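Long-range contacts in putative sesquiterpene cyclase (Kitasatospora setae, PDB 4MC3), which catalyses the magnesium-dependent 1,11-cyclization of (2E,6E)-farnesyl diphosphate, with water, to (2Z,6E)-hedycaryol and diphosphate, as a class I terpene synthase: residues F4-P12 / A218-V226; T50-P61 / N298-W309. All blocks are in the same frame, centred on the assembly; numbering follows the deposited sequence.

In the fold
Both contacts belong to the all-helical terpene cyclase fold, and their centres lie about 15 Å apart. Along the chain the segments alternate: 4-12, 50-61, 218-226, 298-309. Contact 1 lays the N-terminal loop over the end of helix 204-225, where the NXXXSXXXE motif begins; contact 2 pairs helix 52-59 with the end of helix 286-309 beside the bound nerolidol. They meet directly where V220 CG1 touches L307 CD1 at 3.7 Å, and F9 and V11 also pack on helix 286-309. The N-terminal loop thus packs on helices 204-225 and 286-309. N221, Q306 and W309 on these two helices, with S55 of helix 52-59, line the ligand pocket.

Contact 1: F4-P12 / A218-V226; sequences FEIPDFYVP and ALVNDVFSV
The NXXXSXXXE motif, presumed to bind magnesium, begins in the last turn of helix 204-225, at N221, and runs past its end; the N-terminal loop packs on the flank formed by V220, V223 and F224 through F4, I6, P7 and F9, without a hydrogen bond between the two segments. The F9 ring is sandwiched: V220 CG2 stands over its centre in a CH-pi contact, 4.1 Å from the centroid and 4° off the normal, while P7 CB of its own loop lies on the opposite face, offset toward the rim. V223 CG2 reaches the edge of this ring at CZ, 4.1 Å away. F224 CE1 is also at its edge, 4.0 Å from F9 CE2, the two side chains sliding past each other in opposite directions. With CG1 anti to the backbone N (chi1 171°), V223 points that methyl mainly to P7 and to I6, whose CD1 is 3.7 Å from it, and CG2 to F9. I6 CG2 touches F224 CZ at 3.8 Å, and I6 CD1 lies over one face of that ring. Farther along, F4 brings its ring edge to V223 O, 3.6 Å from F4 CZ, and its CE2 meets V226 CG1. S225 OG donates to N221 O at 2.9 Å; by similarity N221 and S225 bind a magnesium ion. Helix 250-282 receives F4 and V223, helix 286-309 receives F9 and V220, and helix 238-246 packs against V223 and V226.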
loop_
_atom_site.group_PDB
_atom_site.type_symbol
_atom_site.label_atom_id
_atom_site.label_comp_id
_atom_site.label_asym_id
_atom_site.label_seq_id
_atom_site.Cartn_x
_atom_site.Cartn_y
_atom_site.Cartn_z
ATOM N N PHE A 4 23.238 2.436 14.355
ATOM C CA PHE A 4 22.449 3.680 14.584
ATOM C C PHE A 4 21.275 3.421 15.530
ATOM O O PHE A 4 20.815 2.280 15.659
ATOM C CB PHE A 4 21.969 4.268 13.240
ATOM C CG PHE A 4 20.769 3.570 12.647
ATOM C CD1 PHE A 4 19.478 3.965 12.989
ATOM C CD2 PHE A 4 20.922 2.539 11.736
ATOM C CE1 PHE A 4 18.369 3.333 12.442
ATOM C CE2 PHE A 4 19.813 1.899 11.186
ATOM C CZ PHE A 4 18.533 2.297 11.532
ATOM N N GLU A 5 20.788 4.479 16.180
ATOM C CA GLU A 5 19.640 4.391 17.081
ATOM C C GLU A 5 18.348 4.696 16.328
ATOM O O GLU A 5 18.137 5.811 15.859
ATOM C CB GLU A 5 19.792 5.376 18.235
ATOM C CG GLU A 5 20.985 5.082 19.128
ATOM C CD GLU A 5 21.220 6.160 20.164
ATOM O OE1 GLU A 5 20.231 6.738 20.669
ATOM O OE2 GLU A 5 22.399 6.425 20.477
ATOM N N ILE A 6 17.498 3.684 16.212
ATOM C CA ILE A 6 16.197 3.813 15.571
ATOM C C ILE A 6 15.380 4.873 16.289
ATOM O O ILE A 6 15.228 4.792 17.490
ATOM C CB ILE A 6 15.414 2.482 15.653
ATOM C CG1 ILE A 6 16.043 1.424 14.742
ATOM C CG2 ILE A 6 13.942 2.675 15.297
ATOM C CD1 ILE A 6 15.663 1.559 13.284
ATOM N N PRO A 7 14.830 5.855 15.556
ATOM C CA PRO A 7 13.994 6.854 16.225
ATOM C C PRO A 7 12.831 6.231 17.019
ATOM O O PRO A 7 12.377 5.124 16.716
ATOM C CB PRO A 7 13.464 7.713 15.070
ATOM C CG PRO A 7 14.468 7.534 13.981
ATOM C CD PRO A 7 14.943 6.115 14.106
ATOM N N ASP A 8 12.373 6.940 18.039
ATOM C CA ASP A 8 11.258 6.470 18.857
ATOM C C ASP A 8 10.010 7.021 18.214
ATOM O O ASP A 8 9.422 7.974 18.691
ATOM C CB ASP A 8 11.382 6.937 20.323
ATOM C CG ASP A 8 12.157 5.959 21.182
ATOM O OD1 ASP A 8 11.629 4.851 21.432
ATOM O OD2 ASP A 8 13.286 6.300 21.607
ATOM N N PHE A 9 9.611 6.416 17.106
ATOM C CA PHE A 9 8.525 6.965 16.307
ATOM C C PHE A 9 7.284 6.900 17.135
ATOM O O PHE A 9 7.022 5.866 17.746
ATOM C CB PHE A 9 8.284 6.126 15.050
ATOM C CG PHE A 9 9.399 6.172 14.047
ATOM C CD1 PHE A 9 9.702 7.347 13.377
ATOM C CD2 PHE A 9 10.114 5.016 13.724
ATOM C CE1 PHE A 9 10.705 7.371 12.411
ATOM C CE2 PHE A 9 11.115 5.049 12.765
ATOM C CZ PHE A 9 11.398 6.228 12.102
ATOM N N TYR A 10 6.534 7.995 17.154
ATOM C CA TYR A 10 5.274 8.042 17.865
ATOM C C TYR A 10 4.156 8.468 16.923
ATOM O O TYR A 10 4.291 9.420 16.143
ATOM C CB TYR A 10 5.350 9.008 19.070
ATOM C CG TYR A 10 3.991 9.240 19.719
ATOM C CD1 TYR A 10 3.461 8.306 20.629
ATOM C CD2 TYR A 10 3.204 10.358 19.388
ATOM C CE1 TYR A 10 2.206 8.492 21.192
ATOM C CE2 TYR A 10 1.948 10.552 19.962
ATOM C CZ TYR A 10 1.456 9.615 20.848
ATOM O OH TYR A 10 0.214 9.796 21.436
ATOM N N VAL A 11 3.052 7.743 17.012
ATOM C CA VAL A 11 1.849 8.038 16.256
ATOM C C VAL A 11 0.666 8.042 17.236
ATOM O O VAL A 11 0.522 7.130 18.041
ATOM C CB VAL A 11 1.627 6.966 15.143
ATOM C CG1 VAL A 11 0.409 7.307 14.371
ATOM C CG2 VAL A 11 2.831 6.936 14.211
ATOM N N PRO A 12 -0.180 9.069 17.177
ATOM C CA PRO A 12 -1.227 9.246 18.209
ATOM C C PRO A 12 -2.455 8.371 18.036
ATOM O O PRO A 12 -3.261 8.255 18.966
ATOM C CB PRO A 12 -1.639 10.700 18.036
ATOM C CG PRO A 12 -1.251 11.062 16.665
ATOM C CD PRO A 12 0.003 10.304 16.395
ATOM N N ALA A 218 5.944 4.323 4.366
ATOM C CA ALA A 218 7.110 3.926 3.576
ATOM C C ALA A 218 8.418 4.380 4.150
ATOM O O ALA A 218 9.409 3.608 4.108
ATOM C CB ALA A 218 7.005 4.432 2.167
ATOM N N LEU A 219 8.455 5.593 4.693
ATOM C CA LEU A 219 9.692 6.134 5.228
ATOM C C LEU A 219 10.066 5.410 6.535
ATOM O O LEU A 219 11.254 5.157 6.796
ATOM C CB LEU A 219 9.577 7.631 5.451
ATOM C CG LEU A 219 9.566 8.453 4.174
ATOM C CD1 LEU A 219 9.091 9.851 4.418
ATOM C CD2 LEU A 219 10.929 8.459 3.502
ATOM N N VAL A 220 9.056 5.080 7.342
ATOM C CA VAL A 220 9.321 4.268 8.542
ATOM C C VAL A 220 9.878 2.915 8.088
ATOM O O VAL A 220 10.885 2.437 8.645
ATOM C CB VAL A 220 8.052 4.139 9.416
ATOM C CG1 VAL A 220 8.194 3.014 10.450
ATOM C CG2 VAL A 220 7.756 5.482 10.026
ATOM N N ASN A 221 9.248 2.282 7.091
ATOM C CA ASN A 221 9.749 1.032 6.471
ATOM C C ASN A 221 11.212 1.190 6.036
ATOM O O ASN A 221 12.017 0.322 6.317
ATOM C CB ASN A 221 8.848 0.536 5.324
ATOM C CG ASN A 221 9.391 -0.689 4.593
ATOM O OD1 ASN A 221 10.231 -0.571 3.696
ATOM N ND2 ASN A 221 8.875 -1.872 4.933
ATOM N N ASP A 222 11.562 2.309 5.411
ATOM C CA ASP A 222 12.913 2.529 4.913
ATOM C C ASP A 222 13.909 2.501 6.084
ATOM O O ASP A 222 14.992 1.928 5.974
ATOM C CB ASP A 222 13.039 3.862 4.159
ATOM C CG ASP A 222 12.463 3.851 2.773
ATOM O OD1 ASP A 222 11.857 2.863 2.324
ATOM O OD2 ASP A 222 12.622 4.904 2.086
ATOM N N VAL A 223 13.553 3.148 7.181
ATOM C CA VAL A 223 14.440 3.200 8.344
ATOM C C VAL A 223 14.675 1.805 8.931
ATOM O O VAL A 223 15.823 1.443 9.259
ATOM C CB VAL A 223 13.925 4.180 9.412
ATOM C CG1 VAL A 223 14.725 4.083 10.708
ATOM C CG2 VAL A 223 13.938 5.618 8.884
ATOM N N PHE A 224 13.598 1.044 9.077
ATOM C CA PHE A 224 13.696 -0.367 9.529
ATOM C C PHE A 224 14.360 -1.334 8.539
ATOM O O PHE A 224 14.785 -2.406 8.939
ATOM C CB PHE A 224 12.337 -0.916 9.989
ATOM C CG PHE A 224 11.893 -0.383 11.335
ATOM C CD1 PHE A 224 10.954 0.628 11.450
ATOM C CD2 PHE A 224 12.427 -0.919 12.509
ATOM C CE1 PHE A 224 10.551 1.112 12.699
ATOM C CE2 PHE A 224 12.037 -0.438 13.758
ATOM C CZ PHE A 224 11.101 0.583 13.849
ATOM N N SER A 225 14.446 -0.947 7.267
ATOM C CA SER A 225 14.966 -1.754 6.184
ATOM C C SER A 225 16.437 -1.499 5.891
ATOM O O SER A 225 17.072 -2.313 5.218
ATOM C CB SER A 225 14.185 -1.438 4.892
ATOM O OG SER A 225 12.936 -2.057 4.904
ATOM N N VAL A 226 16.983 -0.386 6.368
ATOM C CA VAL A 226 18.283 0.085 5.842
ATOM C C VAL A 226 19.417 -0.710 6.448
ATOM O O VAL A 226 20.106 -1.418 5.727
ATOM C CB VAL A 226 18.469 1.604 6.050
ATOM C CG1 VAL A 226 18.780 1.936 7.491
ATOM C CG2 VAL A 226 19.524 2.163 5.114
#

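Contact 2: T50-P61 / N298-W309; sequences TGADLSGAYVWP and NVAANLSGQLVW. With 28U ((3R,6E)-3,7,11-trimethyldodeca-1,6,10-trien-3-ol), chain B.
The indole of W309 has T50 O and L54 CD2 at its edge, near the ring plane, with T50 O 3.7 Å from W309 CZ2, while S55 CA and nerolidol C5 approach it obliquely. The Y58 ring carries G305 O over one face, offset toward the rim; its CD1 meets W309 CD1 at 4.1 Å. V59 CG1 stands over the centre of one face of the W60 ring, whose NE1 is hydrogen-bonded to L184 O. Y58 is a knob in a hole formed by G305, Q306, V308 and W309. G305 probably makes room for it, since a CB there would come within 3.3 Å of Y58 CB. CG of W309 is anti to the backbone N (chi1 -168°), which swings the indole across to helix 52-59, NE1 toward S55 CA, and leaves CZ3 3.8 Å from nerolidol C5. An alanine in place of W309 would take away this ring and is likely to leave Y58, S55 and the ligand without the surface they share. The Q306 chain bends at chi2 (-56°), and its amide borders both V59 and the ligand, NE2 toward V59 CG2 and OE1 3.6 Å from nerolidol C4. S55 OG comes closer to the ligand, 3.2 Å from C7. The axes of helix 52-59 and segment 298-309 run roughly antiparallel (151°), with a closest approach of 9.2 Å. Through S55, Q306 and W309 both helices contribute to the wall of the active-site cavity enclosed by the helices of the class I terpene cyclase alpha domain, here holding nerolidol.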
loop_
_atom_site.group_PDB
_atom_site.type_symbol
_atom_site.label_atom_id
_atom_site.label_comp_id
_atom_site.label_asym_id
_atom_site.label_seq_id
_atom_site.Cartn_x
_atom_site.Cartn_y
_atom_site.Cartn_z
ATOM N N THR A 50 6.148 -14.409 5.748
ATOM C CA THR A 50 5.913 -13.002 5.375
ATOM C C THR A 50 4.885 -12.338 6.288
ATOM O O THR A 50 4.847 -11.123 6.363
ATOM C CB THR A 50 5.382 -12.816 3.938
ATOM O OG1 THR A 50 4.029 -13.296 3.823
ATOM C CG2 THR A 50 6.239 -13.525 2.957
ATOM N N GLY A 51 4.021 -13.132 6.928
ATOM C CA GLY A 51 2.907 -12.571 7.731
ATOM C C GLY A 51 1.874 -11.788 6.916
ATOM O O GLY A 51 1.383 -10.739 7.355
ATOM N N ALA A 52 1.517 -12.313 5.750
ATOM C CA ALA A 52 0.532 -11.643 4.875
ATOM C C ALA A 52 -0.818 -11.440 5.549
ATOM O O ALA A 52 -1.525 -10.457 5.301
ATOM C CB ALA A 52 0.345 -12.439 3.583
ATOM N N ASP A 53 -1.197 -12.413 6.357
ATOM C CA ASP A 53 -2.467 -12.396 6.998
ATOM C C ASP A 53 -2.441 -11.287 8.068
ATOM O O ASP A 53 -3.347 -10.476 8.132
ATOM C CB ASP A 53 -2.859 -13.766 7.551
ATOM C CG ASP A 53 -1.696 -14.520 8.211
ATOM O OD1 ASP A 53 -0.600 -13.979 8.404
ATOM O OD2 ASP A 53 -1.925 -15.694 8.534
ATOM N N LEU A 54 -1.398 -11.260 8.904
ATOM C CA LEU A 54 -1.292 -10.255 9.941
ATOM C C LEU A 54 -1.221 -8.862 9.330
ATOM O O LEU A 54 -1.842 -7.914 9.822
ATOM C CB LEU A 54 -0.081 -10.541 10.869
ATOM C CG LEU A 54 0.082 -9.607 12.067
ATOM C CD1 LEU A 54 -1.120 -9.740 12.988
ATOM C CD2 LEU A 54 1.376 -9.946 12.813
ATOM N N SER A 55 -0.471 -8.747 8.226
ATOM C CA SER A 55 -0.356 -7.501 7.535
ATOM C C SER A 55 -1.738 -6.965 7.151
ATOM O O SER A 55 -2.059 -5.781 7.439
ATOM C CB SER A 55 0.482 -7.690 6.269
ATOM O OG SER A 55 0.392 -6.569 5.455
ATOM N N GLY A 56 -2.563 -7.810 6.555
ATOM C CA GLY A 56 -3.919 -7.413 6.173
ATOM C C GLY A 56 -4.782 -7.025 7.337
ATOM O O GLY A 56 -5.646 -6.122 7.236
ATOM N N ALA A 57 -4.611 -7.741 8.468
ATOM C CA ALA A 57 -5.426 -7.454 9.646
ATOM C C ALA A 57 -5.104 -6.046 10.171
ATOM O O ALA A 57 -5.972 -5.386 10.750
ATOM C CB ALA A 57 -5.202 -8.482 10.729
ATOM N N TYR A 58 -3.897 -5.569 9.907
ATOM C CA TYR A 58 -3.523 -4.190 10.262
ATOM C C TYR A 58 -3.882 -3.150 9.175
ATOM O O TYR A 58 -4.089 -1.961 9.451
ATOM C CB TYR A 58 -2.037 -4.037 10.555
ATOM C CG TYR A 58 -1.599 -4.569 11.913
ATOM C CD1 TYR A 58 -0.701 -5.589 12.026
ATOM C CD2 TYR A 58 -2.153 -4.048 13.081
ATOM C CE1 TYR A 58 -0.274 -6.037 13.303
ATOM C CE2 TYR A 58 -1.784 -4.505 14.336
ATOM C CZ TYR A 58 -0.828 -5.495 14.439
ATOM O OH TYR A 58 -0.460 -5.944 15.694
ATOM N N VAL A 59 -3.947 -3.601 7.925
ATOM C CA VAL A 59 -4.377 -2.701 6.850
ATOM C C VAL A 59 -5.866 -2.362 6.892
ATOM O O VAL A 59 -6.277 -1.229 6.668
ATOM C CB VAL A 59 -4.007 -3.270 5.431
ATOM C CG1 VAL A 59 -4.555 -2.338 4.363
ATOM C CG2 VAL A 59 -2.501 -3.449 5.294
ATOM N N TRP A 60 -6.687 -3.402 7.146
ATOM C CA TRP A 60 -8.123 -3.325 7.147
ATOM C C TRP A 60 -8.704 -3.743 8.480
ATOM O O TRP A 60 -9.516 -4.670 8.532
ATOM C CB TRP A 60 -8.753 -4.172 6.013
ATOM C CG TRP A 60 -8.231 -3.842 4.656
ATOM C CD1 TRP A 60 -8.514 -2.738 3.898
ATOM C CD2 TRP A 60 -7.362 -4.650 3.871
ATOM N NE1 TRP A 60 -7.824 -2.798 2.702
ATOM C CE2 TRP A 60 -7.105 -3.959 2.670
ATOM C CE3 TRP A 60 -6.728 -5.889 4.081
ATOM C CZ2 TRP A 60 -6.310 -4.501 1.684
ATOM C CZ3 TRP A 60 -5.909 -6.399 3.121
ATOM C CH2 TRP A 60 -5.688 -5.695 1.924
ATOM N N PRO A 61 -8.342 -3.028 9.572
ATOM C CA PRO A 61 -8.838 -3.453 10.899
ATOM C C PRO A 61 -10.322 -3.441 11.092
ATOM O O PRO A 61 -10.825 -4.174 11.942
ATOM C CB PRO A 61 -8.139 -2.480 11.868
ATOM C CG PRO A 61 -7.867 -1.251 10.997
ATOM C CD PRO A 61 -7.458 -1.872 9.662
ATOM N N ASN A 298 -9.255 5.111 8.796
ATOM C CA ASN A 298 -8.510 3.879 8.528
ATOM C C ASN A 298 -7.103 4.182 7.988
ATOM O O ASN A 298 -6.126 3.501 8.319
ATOM C CB ASN A 298 -9.278 2.988 7.518
ATOM C CG ASN A 298 -8.664 1.647 7.396
ATOM O OD1 ASN A 298 -8.022 1.300 6.358
ATOM N ND2 ASN A 298 -8.784 0.900 8.435
ATOM N N VAL A 299 -7.017 5.173 7.118
ATOM C CA VAL A 299 -5.722 5.625 6.611
ATOM C C VAL A 299 -4.854 6.014 7.822
ATOM O O VAL A 299 -3.728 5.505 7.997
ATOM C CB VAL A 299 -5.821 6.782 5.605
ATOM C CG1 VAL A 299 -4.445 7.368 5.312
ATOM C CG2 VAL A 299 -6.552 6.357 4.349
ATOM N N ALA A 300 -5.413 6.831 8.724
ATOM C CA ALA A 300 -4.677 7.208 9.926
ATOM C C ALA A 300 -4.267 6.012 10.833
ATOM O O ALA A 300 -3.128 5.941 11.275
ATOM C CB ALA A 300 -5.469 8.216 10.711
ATOM N N ALA A 301 -5.198 5.086 11.075
ATOM C CA ALA A 301 -4.920 3.871 11.834
ATOM C C ALA A 301 -3.736 3.175 11.279
ATOM O O ALA A 301 -2.956 2.635 12.020
ATOM C CB ALA A 301 -6.132 2.929 11.821
ATOM N N ASN A 302 -3.617 3.121 9.943
ATOM C CA ASN A 302 -2.504 2.389 9.335
ATOM C C ASN A 302 -1.126 2.962 9.698
ATOM O O ASN A 302 -0.140 2.210 9.688
ATOM C CB ASN A 302 -2.669 2.363 7.805
ATOM C CG ASN A 302 -3.434 1.180 7.338
ATOM O OD1 ASN A 302 -4.707 1.164 7.341
ATOM N ND2 ASN A 302 -2.709 0.167 6.978
ATOM N N LEU A 303 -1.051 4.255 9.991
ATOM C CA LEU A 303 0.272 4.771 10.454
ATOM C C LEU A 303 0.735 4.070 11.763
ATOM O O LEU A 303 1.889 3.681 11.900
ATOM C CB LEU A 303 0.244 6.269 10.621
ATOM C CG LEU A 303 0.420 7.111 9.341
ATOM C CD1 LEU A 303 -0.696 6.984 8.313
ATOM C CD2 LEU A 303 0.635 8.577 9.724
ATOM N N SER A 304 -0.197 3.812 12.676
ATOM C CA SER A 304 0.107 3.049 13.904
ATOM C C SER A 304 0.285 1.587 13.622
ATOM O O SER A 304 1.258 0.991 14.066
ATOM C CB SER A 304 -1.009 3.228 14.935
ATOM O OG SER A 304 -0.946 4.544 15.446
ATOM N N GLY A 305 -0.618 0.982 12.813
ATOM C CA GLY A 305 -0.515 -0.455 12.583
ATOM C C GLY A 305 0.741 -0.823 11.867
ATOM O O GLY A 305 1.360 -1.846 12.176
ATOM N N GLN A 306 1.118 -0.024 10.859
ATOM C CA GLN A 306 2.275 -0.425 10.078
ATOM C C GLN A 306 3.581 -0.133 10.833
ATOM O O GLN A 306 4.588 -0.808 10.628
ATOM C CB GLN A 306 2.281 0.197 8.670
ATOM C CG GLN A 306 1.043 -0.111 7.845
ATOM C CD GLN A 306 0.757 -1.610 7.673
ATOM O OE1 GLN A 306 1.652 -2.373 7.540
ATOM N NE2 GLN A 306 -0.514 -1.987 7.601
ATOM N N LEU A 307 3.559 0.865 11.720
ATOM C CA LEU A 307 4.698 1.118 12.596
ATOM C C LEU A 307 4.922 -0.068 13.524
ATOM O O LEU A 307 6.048 -0.551 13.695
ATOM C CB LEU A 307 4.494 2.404 13.402
ATOM C CG LEU A 307 5.503 2.716 14.506
ATOM C CD1 LEU A 307 6.883 2.909 13.884
ATOM C CD2 LEU A 307 5.029 3.945 15.269
ATOM N N VAL A 308 3.845 -0.562 14.095
ATOM C CA VAL A 308 3.910 -1.694 15.003
ATOM C C VAL A 308 4.298 -2.984 14.269
ATOM O O VAL A 308 5.075 -3.813 14.799
ATOM C CB VAL A 308 2.560 -1.805 15.749
ATOM C CG1 VAL A 308 2.457 -3.106 16.494
ATOM C CG2 VAL A 308 2.396 -0.600 16.674
ATOM N N TRP A 309 3.792 -3.157 13.050
ATOM C CA TRP A 309 4.176 -4.289 12.209
ATOM C C TRP A 309 5.691 -4.266 11.935
ATOM O O TRP A 309 6.337 -5.316 11.978
ATOM C CB TRP A 309 3.368 -4.268 10.903
ATOM C CG TRP A 309 3.462 -5.546 10.054
ATOM C CD1 TRP A 309 2.829 -6.743 10.287
ATOM C CD2 TRP A 309 4.197 -5.715 8.837
ATOM N NE1 TRP A 309 3.153 -7.654 9.296
ATOM C CE2 TRP A 309 3.992 -7.045 8.399
ATOM C CE3 TRP A 309 5.030 -4.877 8.086
ATOM C CZ2 TRP A 309 4.578 -7.549 7.237
ATOM C CZ3 TRP A 309 5.613 -5.380 6.931
ATOM C CH2 TRP A 309 5.383 -6.707 6.517
HETATM C C4 28U B . 3.806 -1.401 4.848
HETATM C C5 28U B . 3.237 -3.826 4.391
HETATM C C6 28U B . 1.837 -4.006 3.837
HETATM C C7 28U B . 1.476 -5.057 2.827
HETATM C C8 28U B . 2.281 -5.735 1.965
HETATM C C10 28U B . 3.788 -5.701 1.956
HETATM C C13 28U B . 4.471 -4.757 -1.043
HETATM C C15 28U B . 5.750 -4.068 -0.607
HETATM O O16 28U B . 5.488 -2.858 4.040
HETATM C C3 28U B . 4.073 -2.587 3.886
HETATM C C2 28U B . 3.772 -2.119 2.453
HETATM C C1 28U B . 3.981 -2.957 1.405
HETATM C C9 28U B . 1.775 -6.092 0.577
HETATM C C11 28U B . 1.907 -4.898 -0.426
HETATM C C12 28U B . 3.259 -4.228 -0.722
HETATM C C14 28U B . 4.725 -6.210 -1.404
#